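Local coordinates for microcin B17-processing protein McbD (Escherichia coli str. K-12 substr. MG1655, PDB 6GRH) that is needed to turn the inactive microcin B17 precursor into the active peptide, probably as the ATP-dependent YcaO cyclodehydratase of the processing complex, at residues 343-348 against 352-357; 32-37 against 56-61; 189-194 against 315-320; 199-204 against 257-262; 379-382 against 388-391. The protein carries 1 engineered substitution. One frame throughout, in Å; residues are numbered along the deposited sequence. Where two conformers were deposited one is given.

Contact 1: residues 343-348 against 352-357. With EDO (1,2-ethanediol), chain N; EDO (1,2-ethanediol), chain Q.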
# COMPACT_ATOMS: atom_id res chain seq x y z
N ALA E 343 22.84 28.48 27.72
CA ALA E 343 23.66 27.61 26.89
C ALA E 343 22.92 27.47 25.55
O ALA E 343 21.69 27.70 25.46
CB ALA E 343 23.84 26.26 27.52
N ARG E 344 23.68 27.19 24.50
CA ARG E 344 23.10 27.00 23.19
C ARG E 344 23.89 26.00 22.36
O ARG E 344 25.10 25.80 22.55
CB ARG E 344 22.89 28.32 22.46
CG ARG E 344 24.14 28.98 21.90
CD ARG E 344 25.20 29.20 22.95
NE ARG E 344 26.18 30.20 22.56
CZ ARG E 344 27.23 30.56 23.30
NH1 ARG E 344 27.47 29.95 24.46
NH2 ARG E 344 28.06 31.52 22.87
N GLU E 345 23.17 25.36 21.43
CA GLU E 345 23.72 24.29 20.58
C GLU E 345 23.11 24.38 19.18
O GLU E 345 21.89 24.53 19.03
CB GLU E 345 23.40 22.91 21.20
CG GLU E 345 24.07 22.69 22.55
CD GLU E 345 23.73 21.39 23.25
OE1 GLU E 345 22.62 20.80 23.00
OE2 GLU E 345 24.59 20.96 24.06
N ARG E 346 23.95 24.30 18.18
CA ARG E 346 23.51 24.25 16.81
C ARG E 346 22.77 22.95 16.48
O ARG E 346 23.25 21.83 16.77
CB ARG E 346 24.69 24.45 15.88
CG ARG E 346 24.28 24.79 14.48
CD ARG E 346 25.48 25.08 13.59
NE ARG E 346 25.06 25.25 12.21
CZ ARG E 346 25.86 25.48 11.18
NH1 ARG E 346 27.18 25.54 11.32
NH2 ARG E 346 25.33 25.63 9.97
N VAL E 347 21.60 23.12 15.88
CA VAL E 347 20.78 22.02 15.36
C VAL E 347 20.39 22.46 13.94
O VAL E 347 19.70 23.45 13.79
CB VAL E 347 19.50 21.81 16.21
CG1 VAL E 347 18.62 20.72 15.61
CG2 VAL E 347 19.86 21.51 17.66
N SER E 348 20.89 21.76 12.93
CA SER E 348 20.78 22.18 11.52
C SER E 348 21.30 23.61 11.34
O SER E 348 22.44 23.88 11.73
CB SER E 348 19.33 22.00 10.98
OG SER E 348 18.94 20.65 11.17
N VAL E 352 19.30 25.97 19.42
CA VAL E 352 18.40 25.72 20.54
C VAL E 352 19.07 26.28 21.79
O VAL E 352 20.31 26.32 21.86
CB VAL E 352 18.01 24.25 20.68
CG1 VAL E 352 17.32 23.75 19.39
CG2 VAL E 352 19.19 23.32 21.08
N TRP E 353 18.24 26.67 22.77
CA TRP E 353 18.63 27.48 23.93
C TRP E 353 18.18 26.81 25.21
O TRP E 353 17.04 26.32 25.30
CB TRP E 353 17.98 28.85 23.83
CG TRP E 353 18.55 29.59 22.68
CD1 TRP E 353 18.12 29.55 21.39
CD2 TRP E 353 19.71 30.40 22.70
NE1 TRP E 353 18.94 30.31 20.61
CE2 TRP E 353 19.94 30.84 21.39
CE3 TRP E 353 20.60 30.81 23.71
CZ2 TRP E 353 20.99 31.68 21.05
CZ3 TRP E 353 21.66 31.65 23.37
CH2 TRP E 353 21.83 32.09 22.06
N TYR E 354 19.08 26.78 26.18
CA TYR E 354 18.78 26.34 27.54
C TYR E 354 19.00 27.56 28.42
O TYR E 354 20.03 28.25 28.26
CB TYR E 354 19.71 25.22 27.98
CG TYR E 354 19.89 24.12 26.98
CD1 TYR E 354 20.83 24.22 25.96
CD2 TYR E 354 19.13 22.95 27.07
CE1 TYR E 354 21.00 23.18 25.03
CE2 TYR E 354 19.29 21.92 26.15
CZ TYR E 354 20.23 22.02 25.15
OH TYR E 354 20.39 20.99 24.25
N THR E 355 18.05 27.84 29.30
CA THR E 355 18.19 28.98 30.20
C THR E 355 17.71 28.61 31.59
O THR E 355 16.83 27.76 31.74
CB THR E 355 17.35 30.20 29.75
OG1 THR E 355 16.02 29.78 29.45
CG2 THR E 355 17.96 30.88 28.53
N LYS E 356 18.26 29.30 32.59
CA LYS E 356 17.72 29.26 33.95
C LYS E 356 17.84 30.64 34.56
O LYS E 356 18.92 31.25 34.56
CB LYS E 356 18.44 28.23 34.83
CG LYS E 356 17.86 28.05 36.24
CD LYS E 356 18.79 27.18 37.07
CE LYS E 356 18.40 27.01 38.54
NZ LYS E 356 17.27 26.06 38.69
N ILE E 357 16.72 31.14 35.06
CA ILE E 357 16.67 32.39 35.77
C ILE E 357 16.85 32.10 37.24
O ILE E 357 16.10 31.31 37.81
CB ILE E 357 15.40 33.19 35.45
CG1 ILE E 357 15.50 33.65 33.99
CG2 ILE E 357 15.29 34.38 36.40
CD1 ILE E 357 14.39 34.52 33.49
C1 EDO N . 30.80 30.73 25.77
O1 EDO N . 30.97 30.28 24.42
C2 EDO N . 30.08 32.07 25.86
O2 EDO N . 30.03 32.74 24.60
C1 EDO Q . 17.72 30.47 15.74
O1 EDO Q . 17.40 29.24 16.41
C2 EDO Q . 18.60 31.32 16.65
O2 EDO Q . 18.25 31.16 18.03
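Y354 OH donates to E345 OE1 at 2.6 Å. The hydroxyl meets that oxygen from above the carboxylate plane, and carboxylate and ring stand nearly perpendicular (86°). R199 of a McbB chain makes a salt bridge to the same OE1, while OE2 takes Q288 N of that chain. The carboxylate is thus held from both proteins. The two segments belong to an antiparallel beta hairpin, strands 339-347 and 350-358. A343 and Y354 form one hydrogen-bonded pair, with A343 N to Y354 O and Y354 N to A343 O both 2.9 Å. E345 and V352 form the second such pair. Between them, R344 and W353 face each other as a non-hydrogen-bonded pair on the other side of the sheet. R344 CB sits over the six-membered ring of W353, 3.6 Å from its centroid, in a CH-pi contact. R344 then bends at chi2 (-55°), which lays its guanidinium within 18° of the indole plane; R344 NE bonds to T31 O of a McbB chain. V347 CG2 packs on V352 CG1 at 3.8 Å, on the face that carries E345 and Y354. At the rim of the indole, W353 NE1 donates to O2 of an ethanediol at 2.8 Å.

Contact 2: residues 32-37 against 56-61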
# COMPACT_ATOMS: atom_id res chain seq x y z
N ILE E 32 8.72 10.99 26.53
CA ILE E 32 10.01 10.46 26.18
C ILE E 32 10.57 9.68 27.37
O ILE E 32 10.61 10.20 28.47
CB ILE E 32 10.96 11.57 25.73
CG1 ILE E 32 10.46 12.10 24.38
CG2 ILE E 32 12.40 11.07 25.63
CD1 ILE E 32 11.12 13.35 23.88
N TRP E 33 10.99 8.44 27.13
CA TRP E 33 11.63 7.61 28.15
C TRP E 33 13.08 7.40 27.71
O TRP E 33 13.35 7.19 26.53
CB TRP E 33 10.87 6.28 28.34
CG TRP E 33 11.52 5.26 29.28
CD1 TRP E 33 11.48 5.25 30.64
CD2 TRP E 33 12.29 4.09 28.91
NE1 TRP E 33 12.18 4.18 31.14
CE2 TRP E 33 12.68 3.44 30.10
CE3 TRP E 33 12.67 3.53 27.69
CZ2 TRP E 33 13.45 2.27 30.11
CZ3 TRP E 33 13.44 2.36 27.69
CH2 TRP E 33 13.82 1.75 28.90
N ASP E 34 14.00 7.53 28.67
CA ASP E 34 15.42 7.40 28.41
C ASP E 34 16.07 6.68 29.60
O ASP E 34 16.95 7.23 30.24
CB ASP E 34 16.04 8.79 28.18
CG ASP E 34 17.34 8.76 27.36
OD1 ASP E 34 17.64 7.70 26.74
OD2 ASP E 34 18.06 9.81 27.35
N TYR E 35 15.63 5.45 29.88
CA TYR E 35 16.20 4.61 30.94
C TYR E 35 16.10 5.41 32.24
O TYR E 35 15.07 6.04 32.48
CB TYR E 35 17.65 4.19 30.60
CG TYR E 35 17.76 3.56 29.23
CD1 TYR E 35 17.37 2.24 29.02
CD2 TYR E 35 18.25 4.29 28.14
CE1 TYR E 35 17.46 1.67 27.75
CE2 TYR E 35 18.35 3.74 26.88
CZ TYR E 35 17.95 2.43 26.69
OH TYR E 35 18.04 1.89 25.44
N GLU E 36 17.17 5.48 33.03
CA GLU E 36 17.20 6.32 34.20
C GLU E 36 18.28 7.37 34.07
O GLU E 36 18.79 7.90 35.07
CB GLU E 36 17.37 5.45 35.44
CG GLU E 36 16.24 4.44 35.58
CD GLU E 36 16.35 3.56 36.81
OE1 GLU E 36 17.45 3.11 37.19
OE2 GLU E 36 15.30 3.31 37.42
N ARG E 37 18.58 7.75 32.82
CA ARG E 37 19.46 8.87 32.58
C ARG E 37 18.81 10.14 33.15
O ARG E 37 19.49 10.92 33.81
CB ARG E 37 19.74 9.02 31.09
CG ARG E 37 20.60 7.92 30.51
CD ARG E 37 20.28 7.69 29.03
NE ARG E 37 21.23 6.77 28.42
CZ ARG E 37 21.17 6.35 27.15
NH1 ARG E 37 20.18 6.76 26.35
NH2 ARG E 37 22.08 5.50 26.70
N GLY E 56 10.99 19.30 24.20
CA GLY E 56 11.59 20.39 24.98
C GLY E 56 11.88 20.05 26.42
O GLY E 56 12.95 20.37 26.92
N GLU E 57 10.96 19.36 27.08
CA GLU E 57 11.16 18.87 28.44
C GLU E 57 12.36 17.91 28.51
O GLU E 57 13.19 18.00 29.43
CB GLU E 57 9.88 18.19 28.93
CG GLU E 57 9.88 17.65 30.36
CD GLU E 57 9.93 18.75 31.40
OE1 GLU E 57 9.20 19.74 31.24
OE2 GLU E 57 10.71 18.61 32.36
N TYR E 58 12.45 17.01 27.53
CA TYR E 58 13.56 16.10 27.44
C TYR E 58 14.89 16.86 27.25
O TYR E 58 15.85 16.58 27.97
CB TYR E 58 13.37 15.11 26.27
CG TYR E 58 14.60 14.27 26.08
CD1 TYR E 58 14.88 13.26 26.96
CD2 TYR E 58 15.48 14.52 25.04
CE1 TYR E 58 16.02 12.48 26.82
CE2 TYR E 58 16.64 13.74 24.90
CZ TYR E 58 16.90 12.74 25.80
OH TYR E 58 18.01 11.96 25.67
N PHE E 59 14.96 17.76 26.28
CA PHE E 59 16.20 18.52 26.05
C PHE E 59 16.59 19.30 27.31
O PHE E 59 17.77 19.32 27.69
CB PHE E 59 16.07 19.50 24.90
CG PHE E 59 16.51 18.98 23.57
CD1 PHE E 59 17.81 19.20 23.12
CD2 PHE E 59 15.61 18.34 22.71
CE1 PHE E 59 18.23 18.74 21.86
CE2 PHE E 59 16.01 17.89 21.44
CZ PHE E 59 17.31 18.10 21.01
N GLU E 60 15.61 19.93 27.95
CA GLU E 60 15.85 20.72 29.17
C GLU E 60 16.44 19.86 30.29
O GLU E 60 17.48 20.18 30.82
CB GLU E 60 14.54 21.34 29.68
CG GLU E 60 14.73 22.17 30.93
CD GLU E 60 13.44 22.35 31.71
OE1 GLU E 60 12.43 22.71 31.08
OE2 GLU E 60 13.45 22.14 32.96
N ARG E 61 15.74 18.81 30.65
CA ARG E 61 16.15 17.94 31.74
C ARG E 61 17.45 17.22 31.47
O ARG E 61 18.29 17.08 32.38
CB ARG E 61 15.04 16.96 32.11
CG ARG E 61 13.81 17.72 32.60
CD ARG E 61 13.22 17.16 33.88
NE ARG E 61 12.63 15.88 33.59
CZ ARG E 61 11.33 15.61 33.51
NH1 ARG E 61 10.40 16.54 33.72
NH2 ARG E 61 10.97 14.37 33.24
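The Y58 ring has D34 OD2 at its edge, near its plane, and Y58 OH donates to that oxygen at 2.7 Å. The hydroxyl arrives from above the carboxylate, whose plane is turned 60° from the ring. Y58 CG lies anti to the backbone N (chi1 174°), which sends the ring from the helix toward the D34 loop. The R37 guanidinium has the D34 carboxylate at its edge and Y35 CD2 on one face. R37 NH1 makes a salt bridge to D34 OD1 at 2.7 Å, on the syn side but 27° out of the carboxylate plane. D34 OD1 also accepts from A14 N. OD1 is thus held by two donors and OD2 by Y58 OH. The contact seats the end of strand 28-33, in a four-stranded antiparallel sheet, against helix 47-66 of the YcaO domain. I32 supplies the apolar half. Its CG2 reaches Y58 CD1 at 3.6 Å, and its CD1 lies 3.7 Å from Y58 CB. McbB borders the site: R37 NE forms a salt bridge with E204 of a McbB chain, and R203 of that chain makes a weak hydrogen bond to Y58 OH.

Contact 3: residues 189-194 against 315-320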
# COMPACT_ATOMS: atom_id res chain seq x y z
N SER E 189 -15.23 27.74 40.90
CA SER E 189 -14.96 26.34 40.65
C SER E 189 -15.89 25.81 39.56
O SER E 189 -15.55 24.83 38.92
CB SER E 189 -15.07 25.53 41.94
OG SER E 189 -16.33 25.73 42.52
N GLU E 190 -17.02 26.49 39.30
CA GLU E 190 -17.90 26.13 38.18
C GLU E 190 -17.58 26.86 36.87
O GLU E 190 -18.35 26.76 35.92
CB GLU E 190 -19.36 26.36 38.55
CG GLU E 190 -19.86 25.43 39.65
CD GLU E 190 -21.20 25.86 40.23
OE1 GLU E 190 -21.96 26.64 39.59
OE2 GLU E 190 -21.51 25.42 41.35
N ILE E 191 -16.43 27.55 36.79
CA ILE E 191 -16.04 28.34 35.62
C ILE E 191 -16.15 27.53 34.34
O ILE E 191 -15.78 26.36 34.33
CB ILE E 191 -14.59 28.89 35.77
CG1 ILE E 191 -14.27 29.95 34.71
CG2 ILE E 191 -13.53 27.78 35.71
CD1 ILE E 191 -14.97 31.27 34.94
N VAL E 192 -16.68 28.16 33.29
CA VAL E 192 -16.70 27.57 31.94
C VAL E 192 -15.76 28.39 31.06
O VAL E 192 -15.91 29.61 30.99
CB VAL E 192 -18.13 27.55 31.33
CG1 VAL E 192 -18.10 27.10 29.87
CG2 VAL E 192 -19.03 26.64 32.15
N THR E 193 -14.79 27.72 30.41
CA THR E 193 -13.79 28.41 29.58
C THR E 193 -14.15 28.50 28.09
O THR E 193 -13.57 29.32 27.39
CB THR E 193 -12.39 27.77 29.69
OG1 THR E 193 -12.34 26.50 29.00
CG2 THR E 193 -11.96 27.61 31.17
N GLY E 194 -15.06 27.66 27.59
CA GLY E 194 -15.29 27.54 26.15
C GLY E 194 -14.27 26.70 25.39
O GLY E 194 -14.48 26.38 24.22
N LEU E 315 -16.35 35.29 38.50
CA LEU E 315 -17.21 34.56 37.55
C LEU E 315 -16.75 34.70 36.10
O LEU E 315 -17.25 33.98 35.23
CB LEU E 315 -18.66 35.03 37.65
CG LEU E 315 -19.44 34.90 38.96
CD1 LEU E 315 -20.88 35.32 38.74
CD2 LEU E 315 -19.39 33.49 39.52
N THR E 316 -15.82 35.62 35.83
CA THR E 316 -15.24 35.83 34.49
C THR E 316 -13.73 36.02 34.58
O THR E 316 -13.18 36.28 35.68
CB THR E 316 -15.86 37.06 33.80
OG1 THR E 316 -15.64 38.22 34.61
CG2 THR E 316 -17.37 36.88 33.59
N LEU E 317 -13.06 35.92 33.43
CA LEU E 317 -11.61 35.87 33.37
C LEU E 317 -10.96 37.11 32.75
O LEU E 317 -9.97 36.98 32.03
CB LEU E 317 -11.20 34.60 32.61
CG LEU E 317 -11.85 33.30 33.09
CD1 LEU E 317 -11.55 32.17 32.11
CD2 LEU E 317 -11.40 32.95 34.50
N GLU E 318 -11.45 38.29 33.07
CA GLU E 318 -10.82 39.52 32.56
C GLU E 318 -9.53 39.93 33.29
O GLU E 318 -9.36 39.66 34.49
CB GLU E 318 -11.80 40.68 32.53
CG GLU E 318 -12.04 41.41 33.86
CD GLU E 318 -12.95 40.68 34.82
OE1 GLU E 318 -13.39 39.54 34.50
OE2 GLU E 318 -13.21 41.24 35.91
N GLU E 319 -8.63 40.60 32.57
CA GLU E 319 -7.45 41.24 33.15
C GLU E 319 -7.86 42.50 33.92
O GLU E 319 -9.00 42.96 33.82
CB GLU E 319 -6.45 41.59 32.05
CG GLU E 319 -6.26 40.46 31.05
CD GLU E 319 -6.32 39.10 31.72
OE1 GLU E 319 -6.34 39.06 32.97
OE2 GLU E 319 -6.34 38.08 31.02
N ASN E 320 -6.92 43.04 34.69
CA ASN E 320 -7.13 44.27 35.49
C ASN E 320 -5.93 45.21 35.30
O ASN E 320 -4.95 44.88 34.61
CB ASN E 320 -7.38 43.93 36.98
CG ASN E 320 -6.15 43.30 37.64
OD1 ASN E 320 -5.17 43.99 37.96
ND2 ASN E 320 -6.20 41.97 37.83
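I191 meets the L315 carbonyl and the L317 side chain, and T316, between those two residues, makes the shortest polar bond here. T316 OG1 donates to E318 OE1 at 2.6 Å. The hydroxyl comes in on the syn side of that oxygen, 27° out of the carboxylate plane. This bond ties the 315-320 loop to itself and does not hold the other segment. No polar bond joins the segments; the junction is van der Waals contact led by I191 CD1. The first bond of the I191 side chain runs across the line to the other loop, and the outer chain turns in to it. CG1 is anti to the backbone N (chi1 -168°), and the turn at chi2 (72°) brings CD1 between two neighbours. One is the carbonyl oxygen of L315, with I191 CD1 to L315 O at 3.6 Å. The other is a methyl, with I191 CD1 to L317 CD2 at 4.0 Å. L317 points its CB toward I191, and its CG is 4.2 Å from I191 CD1. These are loose contacts in a partly buried spot between two loops. The 189-194 loop follows strand 182-187 and leads into helix 196-208, whose R206 takes the carbonyl oxygens of S189 and I191. The 315-320 loop comes after strand 307-308 and before helix 327-334. Both I191 and L317 also rest on L255 of helix 251-275, so this helix packs against the junction.

Contact 4: residues 199-204 against 257-262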
# COMPACT_ATOMS: atom_id res chain seq x y z
N ASP E 199 -12.69 22.28 29.58
CA ASP E 199 -14.00 22.00 30.17
C ASP E 199 -14.24 20.52 30.41
O ASP E 199 -14.86 20.15 31.39
CB ASP E 199 -15.10 22.62 29.31
CG ASP E 199 -15.01 24.15 29.27
OD1 ASP E 199 -14.45 24.75 30.22
OD2 ASP E 199 -15.48 24.77 28.30
N GLU E 200 -13.74 19.68 29.52
CA GLU E 200 -13.79 18.22 29.69
C GLU E 200 -13.06 17.78 30.98
O GLU E 200 -13.61 17.01 31.77
CB GLU E 200 -13.17 17.55 28.47
CG GLU E 200 -13.43 16.06 28.34
CD GLU E 200 -14.66 15.72 27.52
OE1 GLU E 200 -15.50 16.60 27.19
OE2 GLU E 200 -14.80 14.52 27.23
N ILE E 201 -11.84 18.29 31.19
CA ILE E 201 -11.09 18.02 32.42
C ILE E 201 -11.84 18.58 33.64
O ILE E 201 -12.05 17.86 34.60
CB ILE E 201 -9.65 18.59 32.39
CG1 ILE E 201 -8.82 17.91 31.31
CG2 ILE E 201 -8.96 18.45 33.75
CD1 ILE E 201 -7.62 18.73 30.89
N LEU E 202 -12.26 19.84 33.59
CA LEU E 202 -12.93 20.43 34.75
C LEU E 202 -14.20 19.64 35.13
O LEU E 202 -14.41 19.35 36.31
CB LEU E 202 -13.24 21.92 34.54
CG LEU E 202 -12.00 22.82 34.50
CD1 LEU E 202 -12.36 24.17 33.89
CD2 LEU E 202 -11.39 23.01 35.88
N LEU E 203 -15.01 19.27 34.13
CA LEU E 203 -16.23 18.49 34.42
C LEU E 203 -15.90 17.13 35.06
O LEU E 203 -16.52 16.72 36.03
CB LEU E 203 -17.06 18.29 33.14
CG LEU E 203 -18.47 17.76 33.38
CD1 LEU E 203 -19.28 18.71 34.23
CD2 LEU E 203 -19.18 17.50 32.06
N ALA E 204 -14.92 16.43 34.50
CA ALA E 204 -14.50 15.14 35.04
C ALA E 204 -14.02 15.27 36.49
O ALA E 204 -14.42 14.46 37.34
CB ALA E 204 -13.42 14.53 34.17
N LYS E 257 -3.71 26.48 30.99
CA LYS E 257 -2.47 25.74 31.21
C LYS E 257 -2.46 25.04 32.59
O LYS E 257 -2.09 23.89 32.71
CB LYS E 257 -1.23 26.63 31.04
CG LYS E 257 -1.03 27.19 29.62
CD LYS E 257 0.46 27.26 29.22
N SER E 258 -2.90 25.74 33.63
CA SER E 258 -2.94 25.17 34.99
C SER E 258 -3.79 23.88 35.08
O SER E 258 -3.38 22.89 35.69
CB SER E 258 -3.45 26.20 35.98
OG SER E 258 -3.43 25.67 37.28
N VAL E 259 -4.96 23.92 34.45
CA VAL E 259 -5.85 22.76 34.42
C VAL E 259 -5.16 21.56 33.73
O VAL E 259 -5.25 20.43 34.23
CB VAL E 259 -7.19 23.13 33.75
CG1 VAL E 259 -8.05 21.91 33.42
CG2 VAL E 259 -7.94 24.07 34.65
N VAL E 260 -4.46 21.82 32.63
CA VAL E 260 -3.79 20.74 31.88
C VAL E 260 -2.58 20.23 32.66
O VAL E 260 -2.29 19.02 32.63
CB VAL E 260 -3.40 21.19 30.45
CG1 VAL E 260 -2.63 20.09 29.75
CG2 VAL E 260 -4.63 21.52 29.65
N GLU E 261 -1.87 21.12 33.35
CA GLU E 261 -0.79 20.69 34.26
C GLU E 261 -1.34 19.77 35.36
O GLU E 261 -0.74 18.75 35.65
CB GLU E 261 -0.09 21.89 34.90
CG GLU E 261 0.75 22.72 33.92
CD GLU E 261 2.14 22.15 33.67
OE1 GLU E 261 2.70 21.46 34.56
OE2 GLU E 261 2.69 22.43 32.59
N LEU E 262 -2.48 20.12 35.94
CA LEU E 262 -3.12 19.23 36.91
C LEU E 262 -3.45 17.85 36.31
O LEU E 262 -3.07 16.83 36.85
CB LEU E 262 -4.36 19.89 37.52
CG LEU E 262 -4.99 19.18 38.73
CD1 LEU E 262 -5.77 20.16 39.61
CD2 LEU E 262 -5.87 18.00 38.31
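Helices 199-204 and 257-262 approach to 10.0 Å between axes and cross at 57°, with the CA atoms of I201 and V259 the closest pair. They are parts of helices 196-208 and 251-275, packed together in an alpha/beta region of the YcaO domain. Helix 251-275 also meets the mixed sheet: L262 touches T228 and Y230 of strand 224-231, and S258 OG bonds to T228 OG1. V259 has the largest share of the contact; its CG1 chiefly meets I201, and its CG2 meets L202. CG1, anti to the backbone N (chi1 168°), lies alongside I201, with V259 CG1 at 3.6 Å from I201 CG2 and 3.8 Å from I201 CB. The two side chains slide past each other in opposite directions. V259 CG2 turns to L202, which meets it at about a right angle. V259 also touches I198, so it packs along the inner side of helix 196-208. The contact is buried and wholly apolar. On helix 196-208, E200 forms a salt bridge with R63 of a McbC chain, and A204 packs on F66 of that chain. At the V260 end, I201 CD1 comes to 4.3 Å from V260 CG2. L202 CD2 stands 3.8 Å from V259 CG2.

Contact 5: residues 379-382 against 388-391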
# COMPACT_ATOMS: atom_id res chain seq x y z
N TYR E 379 10.49 37.24 51.46
CA TYR E 379 10.10 36.56 52.68
C TYR E 379 11.20 36.67 53.73
O TYR E 379 12.37 36.77 53.40
CB TYR E 379 9.78 35.09 52.37
CG TYR E 379 9.12 34.36 53.51
CD1 TYR E 379 7.76 34.47 53.73
CD2 TYR E 379 9.87 33.54 54.37
CE1 TYR E 379 7.15 33.80 54.77
CE2 TYR E 379 9.27 32.86 55.41
CZ TYR E 379 7.90 32.99 55.61
OH TYR E 379 7.27 32.34 56.66
N HIS E 380 10.79 36.70 55.00
CA HIS E 380 11.71 36.60 56.14
C HIS E 380 11.08 35.65 57.14
O HIS E 380 9.85 35.64 57.30
CB HIS E 380 11.96 37.98 56.78
CG HIS E 380 13.21 38.04 57.61
ND1 HIS E 380 13.21 37.80 58.97
CD2 HIS E 380 14.49 38.31 57.28
CE1 HIS E 380 14.45 37.93 59.44
NE2 HIS E 380 15.24 38.23 58.43
N THR E 381 11.91 34.83 57.80
CA THR E 381 11.44 33.92 58.86
C THR E 381 10.47 34.61 59.81
O THR E 381 10.71 35.74 60.25
CB THR E 381 12.62 33.35 59.69
OG1 THR E 381 13.45 32.55 58.86
CG2 THR E 381 12.11 32.48 60.85
N GLY E 382 9.35 33.94 60.09
CA GLY E 382 8.33 34.49 60.99
C GLY E 382 7.21 35.27 60.34
O GLY E 382 6.21 35.57 61.00
N ARG E 388 5.00 25.54 58.00
CA ARG E 388 5.23 25.55 56.55
C ARG E 388 6.69 25.89 56.22
O ARG E 388 7.19 25.47 55.18
CB ARG E 388 4.30 26.54 55.83
CG ARG E 388 2.80 26.35 56.04
CD ARG E 388 2.22 25.37 55.07
NE ARG E 388 0.77 25.18 55.12
CZ ARG E 388 -0.13 25.79 54.35
NH1 ARG E 388 0.21 26.75 53.49
NH2 ARG E 388 -1.40 25.46 54.47
N GLU E 389 7.38 26.64 57.09
CA GLU E 389 8.78 27.02 56.84
C GLU E 389 9.78 25.85 56.87
O GLU E 389 10.88 25.98 56.34
CB GLU E 389 9.26 28.09 57.83
CG GLU E 389 8.53 29.43 57.71
CD GLU E 389 8.97 30.43 58.76
OE1 GLU E 389 9.14 30.04 59.94
OE2 GLU E 389 9.12 31.62 58.43
N SER E 390 9.38 24.73 57.48
CA SER E 390 10.18 23.51 57.53
C SER E 390 9.62 22.33 56.70
O SER E 390 10.18 21.25 56.77
CB SER E 390 10.30 23.07 58.98
OG SER E 390 9.02 22.74 59.51
N LYS E 391 8.56 22.54 55.93
CA LYS E 391 7.89 21.46 55.20
C LYS E 391 7.89 21.77 53.71
O LYS E 391 7.58 22.89 53.32
CB LYS E 391 6.44 21.33 55.63
CG LYS E 391 6.14 20.37 56.76
CD LYS E 391 4.63 20.12 56.87
CE LYS E 391 4.10 19.29 55.70
NZ LYS E 391 2.70 18.80 55.89
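E389 reaches across to Y379, T381 and G382. Its CB points toward the 379-382 segment, and the chain runs on extended (chi2 176°) to the carboxylate. E389 CG passes the tyrosine hydroxyl, 3.3 Å from Y379 OH. CD lies at the same distance from that hydroxyl. OE2 does most of the work, because two donors grip it. Y379 OH gives one bond, 2.7 Å to E389 OE2, from above the carboxylate plane. G382 N gives the other, 2.9 Å to E389 OE2, straight at 163° and on the syn lone pair. OE2 also lies near the plane of the Y379 ring, at its edge, while the carboxylate plane is turned 83° from the ring. OE1, the last atom, has K386 NZ as a salt-bridge partner. K386 probably offsets part of the charge. T381 CG2 lies beside the carboxylate, 3.9 Å from E389 OE2. Y379 has a further role: its OH accepts from G384 N, and its side chain rests on L176, L179 and Q180 of helix 157-180. The carboxylate ties together two parts of an irregular loop, the C-terminal region that follows the last strand, 350-358, of this YcaO protein. The backbone angles here are those of a type II turn, with T381 and G382 at its two central positions and the G382 amide bonded to the glutamate carboxylate.

The five contacts form two touching pairs and one separate site. Contacts 1 and 2 have centres 15 Å apart and meet where Y354 OH lies 3.3 Å from F59 CD1; both also face McbB. Contacts 3 and 4 have centres 13 Å apart and touch. Contact 4 lies in sequence inside the loop closed by contact 3, and T193 OG1 to D199 OD1, 3.0 Å, is a probable hydrogen bond between them. Contacts 2 and 4 come within about 7 Å between nearest atoms. Contact 5 stands alone, with centres 31 to 35 Å from the others. The ethanediols at contact 1 probably come from the crystallisation liquor; no substrate or nucleotide is bound at these contacts.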